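Side-chain contacts in ferulic acid esterase, AmCE1/Fae1A (Anaeromyces mucronatus, PDB 5CXX), which probably hydrolyses ester bonds of ferulic acid, as a feruloyl esterase of the alpha/beta-hydrolase fold, and is seen here with ferulic acid bound: residues Tyr167-Ser170 against Asp171-Gly174; Gly198-Glu202 against Asp203-Ala207; Phe228-Ser231 against Tyr232-Leu236; Tyr263-Ile266 against Gln267-Gly271. One frame throughout, in Å; residues are numbered along the deposited sequence.

Overall arrangement
All four contacts are local, each within its own continuous piece of chain, yet their chemistry follows their place in the alpha/beta-hydrolase fold. Contact 4, at helix 255-266 and the chain after it, is buried and relies on ring faces, hydroxyls and bound waters. Contact 2 lies at the surface, where a glutamate and a serine fold a loop. Contacts 1 and 3 are partly buried: the first pairs an arginine with an aspartate after helix 157-168, the second lies within helix 228-238. Contact 2 bridges those helices, Ala207 packing on Tyr167 of contact 1 and Phe205 on Ile235 of contact 3. Contact 4 touches none of the others, its centre about 17 Å from that of contact 1.

Contact 1. Residues Tyr167-Ser170 against Asp171-Gly174; sequences YMRS and DLIG
The guanidinium of Arg169 has Leu172 CD1 over one face, offset toward the rim, while the carboxylate of Asp171 lies at its edge. The two charged groups are nearly coplanar, their planes 21° apart, and the grip is side-on with one nitrogen for each oxygen. Arg169 NE gives an almost straight bond of 2.8 Å to Asp171 OD1, reaching its syn lone pair, and Arg169 NH2 reaches Asp171 OD2 at 3.0 Å. Bends at chi2 and chi3 (both -55°) curl the arginine back over the turn, and Leu172 CG comes within 3.5 Å of Arg169 NH2. Arg169 is the first residue to leave helical geometry after helix 157-168, and the turn leads toward strand 175-179 of the central sheet. The Arg169 carbonyl holds the turn closed: Arg169 O accepts from Leu172 N at 2.9 Å, above the carbonyl plane, and from Ile173 N at 3.3 Å, in that plane. With an alanine here, the Asp171 carboxylate would probably lose its charged mate and Leu172 the guanidinium it packs against. Around the turn, Ser170 OG bonds to Ile209 O, Ile130 of helix 125-140 touches both Arg169 and Leu172, and Ile173 packs on Thr150 and Leu152 of strand 150-155.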
loop_
_atom_site.group_PDB
_atom_site.type_symbol
_atom_site.label_atom_id
_atom_site.label_comp_id
_atom_site.label_asym_id
_atom_site.label_seq_id
_atom_site.Cartn_x
_atom_site.Cartn_y
_atom_site.Cartn_z
ATOM N N TYR A 167 6.473 -5.756 7.490
ATOM C CA TYR A 167 7.547 -6.574 8.040
ATOM C C TYR A 167 7.489 -6.575 9.570
ATOM O O TYR A 167 7.722 -7.676 10.173
ATOM C CB TYR A 167 8.943 -6.122 7.532
ATOM C CG TYR A 167 9.191 -6.760 6.182
ATOM C CD1 TYR A 167 8.725 -6.134 5.018
ATOM C CD2 TYR A 167 9.879 -7.975 6.082
ATOM C CE1 TYR A 167 8.912 -6.729 3.763
ATOM C CE2 TYR A 167 10.060 -8.614 4.834
ATOM C CZ TYR A 167 9.577 -7.958 3.678
ATOM O OH TYR A 167 9.755 -8.623 2.473
ATOM N N MET A 168 7.124 -5.462 10.210
ATOM C CA MET A 168 7.130 -5.516 11.682
ATOM C C MET A 168 5.942 -6.324 12.190
ATOM O O MET A 168 6.066 -6.909 13.298
ATOM C CB MET A 168 7.074 -4.126 12.313
ATOM C CG MET A 168 8.363 -3.266 12.009
ATOM S SD MET A 168 9.980 -4.020 12.506
ATOM C CE MET A 168 10.483 -4.923 11.042
ATOM N N ARG A 169 4.844 -6.337 11.416
ATOM C CA ARG A 169 3.637 -7.074 11.822
ATOM C C ARG A 169 3.191 -7.977 10.675
ATOM O O ARG A 169 1.989 -7.998 10.275
ATOM C CB ARG A 169 2.526 -6.102 12.262
ATOM C CG ARG A 169 2.774 -5.412 13.617
ATOM C CD ARG A 169 3.048 -6.391 14.807
ATOM N NE ARG A 169 1.960 -7.381 14.947
ATOM C CZ ARG A 169 0.936 -7.202 15.759
ATOM N NH1 ARG A 169 0.756 -6.038 16.448
ATOM N NH2 ARG A 169 0.011 -8.182 15.900
ATOM N N SER A 170 4.142 -8.796 10.237
ATOM C CA SER A 170 3.879 -9.770 9.189
ATOM C C SER A 170 2.873 -10.825 9.653
ATOM O O SER A 170 2.302 -11.543 8.844
ATOM C CB SER A 170 5.180 -10.450 8.757
ATOM O OG SER A 170 5.775 -11.169 9.840
ATOM N N ASP A 171 2.693 -10.935 10.969
ATOM C CA ASP A 171 1.632 -11.844 11.466
ATOM C C ASP A 171 0.225 -11.388 11.084
ATOM O O ASP A 171 -0.688 -12.248 11.035
ATOM C CB ASP A 171 1.745 -12.022 12.992
ATOM C CG ASP A 171 1.456 -10.743 13.776
ATOM O OD1 ASP A 171 2.048 -9.710 13.432
ATOM O OD2 ASP A 171 0.763 -10.843 14.795
ATOM N N LEU A 172 0.031 -10.070 10.844
ATOM C CA LEU A 172 -1.282 -9.537 10.458
ATOM C C LEU A 172 -1.442 -9.366 8.948
ATOM O O LEU A 172 -2.598 -9.399 8.440
ATOM C CB LEU A 172 -1.456 -8.161 11.157
ATOM C CG LEU A 172 -1.430 -8.216 12.679
ATOM C CD1 LEU A 172 -1.804 -6.789 13.149
ATOM C CD2 LEU A 172 -2.413 -9.185 13.315
ATOM N N ILE A 173 -0.320 -9.115 8.252
ATOM C CA ILE A 173 -0.327 -8.697 6.853
ATOM C C ILE A 173 0.278 -9.813 6.006
ATOM O O ILE A 173 1.502 -10.065 6.098
ATOM C CB ILE A 173 0.511 -7.432 6.646
ATOM C CG1 ILE A 173 0.138 -6.236 7.604
ATOM C CG2 ILE A 173 0.410 -6.973 5.185
ATOM C CD1 ILE A 173 -1.343 -5.846 7.511
ATOM N N GLY A 174 -0.532 -10.437 5.164
ATOM C CA GLY A 174 -0.037 -11.557 4.326
ATOM C C GLY A 174 0.683 -11.041 3.069
ATOM O O GLY A 174 1.589 -11.700 2.572
#

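Contact 2. Residues Gly198-Glu202 against Asp203-Ala207; sequences GLISE and DEFRA
Ser201 and Glu204 grip each other across a tight turn in the loop between strands 194-196 and 213-219, and residues from Asp203 onward each add to it. Asp203 leads the turn with its carbonyl: Arg206 NE curls back and bonds to Asp203 O at 3.0 Å, with the oxygen in the guanidinium plane. Glu204 does most of the work. Its amide is held by Ser201, with Glu204 N to Ser201 OG at 3.2 Å and a weak bond to Ser201 O. The carboxylate accepts in turn, Glu204 OE1 lying 3.0 Å from Ser201 N along a nearly straight N-H line (170°), though met from well above the carboxylate plane. This reciprocal Ser/Glu pattern resembles that of a capping box, though no regular helix follows. Beside the carboxylate, the Ile200 side chain runs opposite to that of Glu204, with Ile200 CB 3.7 Å from Glu204 OE1. Phe205 follows, its amide bonded to Glu202 O at 3.0 Å and its backbone at the centre of an inverse gamma turn. The Ile200 and Phe205 side chains cross at about a right angle, Ile200 CD1 lying 3.8 Å from Phe205 CB. The Phe205 ring goes on to meet Tyr167 edge-to-face and to pack on Ile235, and Ala207 ends the walk against Tyr167 and Ser170. A water on Ser201 OG also makes a weak bond to Glu204 OE2, bridging the same two side chains. The serine amide thus binds the carboxylate and its hydroxyl the glutamate amide, two reciprocal bonds closing a turn that Asn239 ties to the fold through Glu202 O and Phe205 O.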
loop_
_atom_site.group_PDB
_atom_site.type_symbol
_atom_site.label_atom_id
_atom_site.label_comp_id
_atom_site.label_asym_id
_atom_site.label_seq_id
_atom_site.Cartn_x
_atom_site.Cartn_y
_atom_site.Cartn_z
ATOM N N GLY A 198 16.281 6.400 10.454
ATOM C CA GLY A 198 15.801 5.052 10.199
ATOM C C GLY A 198 14.795 4.640 11.285
ATOM O O GLY A 198 15.047 4.840 12.492
ATOM N N LEU A 199 13.679 4.044 10.868
ATOM C CA LEU A 199 12.807 3.446 11.844
ATOM C C LEU A 199 13.416 2.239 12.527
ATOM O O LEU A 199 13.146 1.968 13.700
ATOM C CB LEU A 199 11.518 3.039 11.147
ATOM C CG LEU A 199 10.703 4.211 10.538
ATOM C CD1 LEU A 199 9.513 3.736 9.670
ATOM C CD2 LEU A 199 10.191 5.163 11.608
ATOM N N ILE A 200 14.227 1.509 11.760
ATOM C CA ILE A 200 14.865 0.288 12.220
ATOM C C ILE A 200 16.265 0.262 11.608
ATOM O O ILE A 200 16.516 0.982 10.637
ATOM C CB ILE A 200 14.086 -0.982 11.811
ATOM C CG1 ILE A 200 13.812 -0.981 10.316
ATOM C CG2 ILE A 200 12.755 -1.003 12.651
ATOM C CD1 ILE A 200 13.069 -2.246 9.782
ATOM N N SER A 201 17.141 -0.607 12.105
ATOM C CA SER A 201 18.396 -0.819 11.412
ATOM C C SER A 201 18.190 -1.706 10.159
ATOM O O SER A 201 17.189 -2.402 10.022
ATOM C CB SER A 201 19.400 -1.491 12.335
ATOM O OG SER A 201 18.970 -2.838 12.601
ATOM N N GLU A 202 19.180 -1.743 9.277
ATOM C CA GLU A 202 19.090 -2.639 8.138
ATOM C C GLU A 202 18.931 -4.118 8.561
ATOM O O GLU A 202 18.112 -4.821 8.017
ATOM C CB GLU A 202 20.347 -2.437 7.272
ATOM C CG GLU A 202 20.326 -1.036 6.615
ATOM C CD GLU A 202 21.481 -0.807 5.653
ATOM O OE1 GLU A 202 22.448 -1.617 5.673
ATOM O OE2 GLU A 202 21.461 0.200 4.902
ATOM N N ASP A 203 19.717 -4.568 9.548
ATOM C CA ASP A 203 19.618 -5.981 9.985
ATOM C C ASP A 203 18.259 -6.308 10.562
ATOM O O ASP A 203 17.858 -7.486 10.566
ATOM C CB ASP A 203 20.721 -6.307 11.011
ATOM C CG ASP A 203 22.027 -6.582 10.349
ATOM O OD1 ASP A 203 22.070 -6.866 9.128
ATOM O OD2 ASP A 203 23.047 -6.518 11.052
ATOM N N GLU A 204 17.540 -5.290 11.037
ATOM C CA GLU A 204 16.202 -5.478 11.610
ATOM C C GLU A 204 15.115 -5.487 10.554
ATOM O O GLU A 204 13.941 -5.741 10.897
ATOM C CB GLU A 204 15.896 -4.382 12.624
ATOM C CG GLU A 204 16.679 -4.612 13.917
ATOM C CD GLU A 204 16.851 -3.334 14.774
ATOM O OE1 GLU A 204 16.274 -2.264 14.443
ATOM O OE2 GLU A 204 17.597 -3.444 15.753
ATOM N N PHE A 205 15.468 -5.213 9.288
ATOM C CA PHE A 205 14.426 -5.097 8.230
ATOM C C PHE A 205 14.161 -6.524 7.721
ATOM O O PHE A 205 14.730 -6.974 6.704
ATOM C CB PHE A 205 14.913 -4.161 7.136
ATOM C CG PHE A 205 13.861 -3.771 6.125
ATOM C CD1 PHE A 205 12.524 -4.102 6.285
ATOM C CD2 PHE A 205 14.258 -3.019 5.039
ATOM C CE1 PHE A 205 11.585 -3.664 5.310
ATOM C CE2 PHE A 205 13.333 -2.574 4.072
ATOM C CZ PHE A 205 11.988 -2.938 4.218
ATOM N N ARG A 206 13.362 -7.264 8.480
ATOM C CA ARG A 206 13.103 -8.696 8.248
ATOM C C ARG A 206 11.857 -9.073 9.080
ATOM O O ARG A 206 11.410 -8.299 9.950
ATOM C CB ARG A 206 14.321 -9.559 8.631
ATOM C CG ARG A 206 14.679 -9.443 10.115
ATOM C CD ARG A 206 15.736 -10.438 10.541
ATOM N NE ARG A 206 16.988 -10.278 9.844
ATOM C CZ ARG A 206 17.517 -11.221 9.044
ATOM N NH1 ARG A 206 16.836 -12.348 8.789
ATOM N NH2 ARG A 206 18.691 -11.020 8.481
ATOM N N ALA A 207 11.314 -10.246 8.834
ATOM C CA ALA A 207 10.120 -10.715 9.539
ATOM C C ALA A 207 10.385 -12.102 10.010
ATOM O O ALA A 207 11.057 -12.859 9.309
ATOM C CB ALA A 207 8.974 -10.729 8.592
HETATM O O HOH W 1 20.683 -4.091 14.301
#

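Contact 3. Residues Phe228-Ser231 against Tyr232-Leu236; sequences FPKS and YHEIL
With Tyr232 CG anti to the carbonyl carbon (chi1 -64°) and Ser231 OG between the backbone N and the carbonyl carbon (chi1 82°), the tyrosine ring and the serine hydroxyl come to the same carbonyl, that of Phe228. Ser231 OG donates to Phe228 O at 2.7 Å, in the carbonyl plane and on a lone pair, while Tyr232 N comes to it at 3.0 Å. This oxygen also sits over one face of the Tyr232 ring, offset toward the rim and 3.4 Å from Tyr232 CD2. Tyr232 OH hydrogen-bonds to Ala182 O and Ile185 N. A leucine in place of Tyr232 would probably leave both without that hydroxyl and strip the ring from Phe228 O. Two residues after Phe228, the extended chain of Lys230 crosses Glu234 at a slant. Lys230 CE comes within 3.4 Å of Glu234 OE1, but Lys230 NZ stays 4.5 Å away, so the opposite charges are close without a salt bridge. Ile235 lays CG1 against Ser231 O at 3.3 Å. Helix 228-238 is the crossover of a beta-alpha-beta unit: Pro229 packs on Cys218 of strand 213-219 and Trp245 of strand 244-248, His233 stacks on Trp245 and bonds to His243, and Leu236 meets Ile216.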
loop_
_atom_site.group_PDB
_atom_site.type_symbol
_atom_site.label_atom_id
_atom_site.label_comp_id
_atom_site.label_asym_id
_atom_site.label_seq_id
_atom_site.Cartn_x
_atom_site.Cartn_y
_atom_site.Cartn_z
ATOM N N PHE A 228 16.236 4.829 -3.358
ATOM C CA PHE A 228 15.846 4.193 -2.086
ATOM C C PHE A 228 15.090 2.892 -2.260
ATOM O O PHE A 228 15.400 1.938 -1.537
ATOM C CB PHE A 228 15.092 5.202 -1.185
ATOM C CG PHE A 228 16.084 6.180 -0.551
ATOM C CD1 PHE A 228 16.833 5.767 0.556
ATOM C CD2 PHE A 228 16.377 7.414 -1.146
ATOM C CE1 PHE A 228 17.812 6.597 1.120
ATOM C CE2 PHE A 228 17.394 8.268 -0.591
ATOM C CZ PHE A 228 18.084 7.869 0.563
ATOM N N PRO A 229 14.173 2.783 -3.214
ATOM C CA PRO A 229 13.529 1.462 -3.374
ATOM C C PRO A 229 14.546 0.378 -3.699
ATOM O O PRO A 229 14.481 -0.717 -3.138
ATOM C CB PRO A 229 12.537 1.686 -4.547
ATOM C CG PRO A 229 12.097 3.193 -4.317
ATOM C CD PRO A 229 13.438 3.882 -3.907
ATOM N N LYS A 230 15.486 0.681 -4.589
ATOM C CA LYS A 230 16.545 -0.291 -4.865
ATOM C C LYS A 230 17.344 -0.645 -3.584
ATOM O O LYS A 230 17.723 -1.822 -3.390
ATOM C CB LYS A 230 17.510 0.263 -5.923
ATOM C CG LYS A 230 18.562 -0.759 -6.379
ATOM C CD LYS A 230 19.330 -0.122 -7.562
ATOM C CE LYS A 230 20.423 -1.079 -8.057
ATOM N NZ LYS A 230 21.234 -0.455 -9.163
ATOM N N SER A 231 17.582 0.342 -2.737
ATOM C CA SER A 231 18.302 0.065 -1.477
ATOM C C SER A 231 17.514 -0.927 -0.608
ATOM O O SER A 231 18.133 -1.831 -0.011
ATOM C CB SER A 231 18.628 1.376 -0.685
ATOM O OG SER A 231 17.530 1.844 0.105
ATOM N N TYR A 232 16.193 -0.798 -0.586
ATOM C CA TYR A 232 15.369 -1.744 0.193
ATOM C C TYR A 232 15.441 -3.141 -0.423
ATOM O O TYR A 232 15.491 -4.146 0.308
ATOM C CB TYR A 232 13.939 -1.242 0.259
ATOM C CG TYR A 232 13.826 0.074 0.997
ATOM C CD1 TYR A 232 14.661 0.416 2.055
ATOM C CD2 TYR A 232 12.865 0.983 0.599
ATOM C CE1 TYR A 232 14.524 1.634 2.739
ATOM C CE2 TYR A 232 12.719 2.191 1.268
ATOM C CZ TYR A 232 13.546 2.519 2.324
ATOM O OH TYR A 232 13.352 3.739 3.002
ATOM N N HIS A 233 15.367 -3.209 -1.752
ATOM C CA HIS A 233 15.560 -4.519 -2.419
ATOM C C HIS A 233 16.865 -5.153 -1.967
ATOM O O HIS A 233 16.942 -6.363 -1.677
ATOM C CB HIS A 233 15.504 -4.327 -3.948
ATOM C CG HIS A 233 16.133 -5.438 -4.708
ATOM N ND1 HIS A 233 15.642 -6.731 -4.682
ATOM C CD2 HIS A 233 17.257 -5.471 -5.478
ATOM C CE1 HIS A 233 16.423 -7.497 -5.429
ATOM N NE2 HIS A 233 17.402 -6.758 -5.935
ATOM N N GLU A 234 17.898 -4.346 -1.943
ATOM C CA GLU A 234 19.213 -4.878 -1.597
ATOM C C GLU A 234 19.295 -5.362 -0.136
ATOM O O GLU A 234 19.887 -6.388 0.146
ATOM C CB GLU A 234 20.273 -3.825 -1.907
ATOM C CG GLU A 234 20.415 -3.703 -3.432
ATOM C CD GLU A 234 21.298 -2.546 -3.913
ATOM O OE1 GLU A 234 21.473 -2.396 -5.142
ATOM O OE2 GLU A 234 21.809 -1.787 -3.077
ATOM N N ILE A 235 18.709 -4.600 0.788
ATOM C CA ILE A 235 18.736 -4.969 2.192
ATOM C C ILE A 235 17.900 -6.233 2.425
ATOM O O ILE A 235 18.368 -7.134 3.056
ATOM C CB ILE A 235 18.132 -3.781 3.045
ATOM C CG1 ILE A 235 19.106 -2.595 3.009
ATOM C CG2 ILE A 235 17.840 -4.248 4.511
ATOM C CD1 ILE A 235 18.428 -1.200 3.333
ATOM N N LEU A 236 16.708 -6.303 1.825
ATOM C CA LEU A 236 15.835 -7.491 1.986
ATOM C C LEU A 236 16.556 -8.710 1.441
ATOM O O LEU A 236 16.516 -9.815 2.034
ATOM C CB LEU A 236 14.512 -7.299 1.262
ATOM C CG LEU A 236 13.675 -6.238 2.022
ATOM C CD1 LEU A 236 12.394 -5.999 1.208
ATOM C CD2 LEU A 236 13.232 -6.765 3.418
#

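Contact 4. Residues Tyr263-Ile266 against Gln267-Gly271; sequences YNFI and QTTFG
Gln267 NE2 sits over the centre of the Tyr263 ring, 3.5 Å from Tyr263 CE2, with the ring and amide planes 51° apart. A second ring face is met by Thr269 CG2, which, anti to the carbonyl carbon, makes a CH-pi contact on the Phe265 ring, 3.9 Å from its centroid and 18° off the normal. Hydrogen bonds to carbonyls of helix 255-266 form the second group. Gln267 NE2 folds back to Tyr263 O at 3.1 Å, above the carbonyl plane. Phe265 O takes two donors from one residue: Thr268 OG1 at 2.8 Å on an in-plane lone pair and Thr268 N at 2.9 Å from above the plane. Side chains thus donate to carbonyls of the last turns of the helix region, against strands 150-155 and 175-179 of the central sheet, where Phe265 and Thr269 pack on Ala151 and Tyr175. Two waters supply the rest. One links Asn264 OD1 to Gln267 NE2, while Asn264 ND2 bonds to Ser7 O; the other joins Ile266 O, Thr269 O and Thr269 OG1, the last at 2.9 Å. Arg90 NH1 bonds to both Tyr263 OH and Gln267 OE1, fixing the amide from its other end.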
loop_
_atom_site.group_PDB
_atom_site.type_symbol
_atom_site.label_atom_id
_atom_site.label_comp_id
_atom_site.label_asym_id
_atom_site.label_seq_id
_atom_site.Cartn_x
_atom_site.Cartn_y
_atom_site.Cartn_z
ATOM N N TYR A 263 -0.813 -3.447 -10.620
ATOM C CA TYR A 263 -1.163 -4.519 -11.567
ATOM C C TYR A 263 -0.454 -5.831 -11.227
ATOM O O TYR A 263 -1.101 -6.899 -11.172
ATOM C CB TYR A 263 -0.769 -4.052 -12.982
ATOM C CG TYR A 263 -0.879 -5.095 -14.081
ATOM C CD1 TYR A 263 -2.121 -5.580 -14.498
ATOM C CD2 TYR A 263 0.283 -5.573 -14.731
ATOM C CE1 TYR A 263 -2.243 -6.489 -15.531
ATOM C CE2 TYR A 263 0.164 -6.498 -15.790
ATOM C CZ TYR A 263 -1.101 -6.947 -16.170
ATOM O OH TYR A 263 -1.204 -7.840 -17.217
ATOM N N ASN A 264 0.875 -5.790 -11.015
ATOM C CA ASN A 264 1.526 -7.041 -10.619
ATOM C C ASN A 264 1.107 -7.513 -9.228
ATOM O O ASN A 264 0.909 -8.726 -9.003
ATOM C CB ASN A 264 3.045 -6.823 -10.695
ATOM C CG ASN A 264 3.560 -6.853 -12.111
ATOM O OD1 ASN A 264 3.739 -7.941 -12.677
ATOM N ND2 ASN A 264 3.808 -5.680 -12.686
ATOM N N PHE A 265 0.943 -6.580 -8.295
ATOM C CA PHE A 265 0.590 -6.973 -6.952
ATOM C C PHE A 265 -0.752 -7.695 -6.860
ATOM O O PHE A 265 -0.899 -8.718 -6.191
ATOM C CB PHE A 265 0.613 -5.719 -6.074
ATOM C CG PHE A 265 0.358 -5.966 -4.586
ATOM C CD1 PHE A 265 1.259 -6.744 -3.825
ATOM C CD2 PHE A 265 -0.751 -5.405 -3.982
ATOM C CE1 PHE A 265 1.031 -6.910 -2.429
ATOM C CE2 PHE A 265 -1.011 -5.604 -2.620
ATOM C CZ PHE A 265 -0.120 -6.334 -1.848
ATOM N N ILE A 266 -1.770 -7.133 -7.525
ATOM C CA ILE A 266 -3.133 -7.677 -7.377
ATOM C C ILE A 266 -3.269 -9.035 -8.072
ATOM O O ILE A 266 -4.146 -9.832 -7.763
ATOM C CB ILE A 266 -4.159 -6.632 -7.911
ATOM C CG1 ILE A 266 -4.160 -5.418 -6.972
ATOM C CG2 ILE A 266 -5.601 -7.242 -8.015
ATOM C CD1 ILE A 266 -4.699 -5.659 -5.541
ATOM N N GLN A 267 -2.356 -9.312 -9.011
ATOM C CA GLN A 267 -2.311 -10.650 -9.572
ATOM C C GLN A 267 -1.845 -11.706 -8.568
ATOM O O GLN A 267 -2.023 -12.912 -8.819
ATOM C CB GLN A 267 -1.365 -10.685 -10.769
ATOM C CG GLN A 267 -1.982 -10.083 -12.007
ATOM C CD GLN A 267 -1.012 -10.092 -13.146
ATOM O OE1 GLN A 267 -0.749 -11.146 -13.758
ATOM N NE2 GLN A 267 -0.410 -8.950 -13.418
ATOM N N THR A 268 -1.227 -11.273 -7.475
ATOM C CA THR A 268 -0.695 -12.254 -6.506
ATOM C C THR A 268 -1.545 -12.381 -5.243
ATOM O O THR A 268 -1.383 -13.328 -4.474
ATOM C CB THR A 268 0.718 -11.902 -6.052
ATOM O OG1 THR A 268 0.692 -10.799 -5.138
ATOM C CG2 THR A 268 1.658 -11.642 -7.233
ATOM N N THR A 269 -2.405 -11.408 -4.992
ATOM C CA THR A 269 -3.025 -11.377 -3.667
ATOM C C THR A 269 -4.082 -12.457 -3.497
ATOM O O THR A 269 -4.810 -12.824 -4.447
ATOM C CB THR A 269 -3.651 -9.988 -3.373
ATOM O OG1 THR A 269 -4.374 -9.521 -4.516
ATOM C CG2 THR A 269 -2.546 -8.955 -3.082
ATOM N N PHE A 270 -4.203 -12.949 -2.256
ATOM C CA PHE A 270 -5.312 -13.800 -1.841
ATOM C C PHE A 270 -5.426 -15.099 -2.638
ATOM O O PHE A 270 -6.516 -15.585 -2.884
ATOM C CB PHE A 270 -6.626 -13.029 -1.930
ATOM C CG PHE A 270 -6.524 -11.628 -1.366
ATOM C CD1 PHE A 270 -5.961 -11.396 -0.133
ATOM C CD2 PHE A 270 -7.031 -10.556 -2.087
ATOM C CE1 PHE A 270 -5.857 -10.071 0.367
ATOM C CE2 PHE A 270 -6.984 -9.223 -1.584
ATOM C CZ PHE A 270 -6.377 -8.992 -0.346
ATOM N N GLY A 271 -4.287 -15.674 -2.980
ATOM C CA GLY A 271 -4.294 -16.968 -3.616
ATOM C C GLY A 271 -4.712 -16.966 -5.081
ATOM O O GLY A 271 -5.034 -18.023 -5.628
HETATM O O HOH W 2 2.133 -9.179 -14.992
HETATM O O HOH W 3 -6.227 -11.072 -6.091
#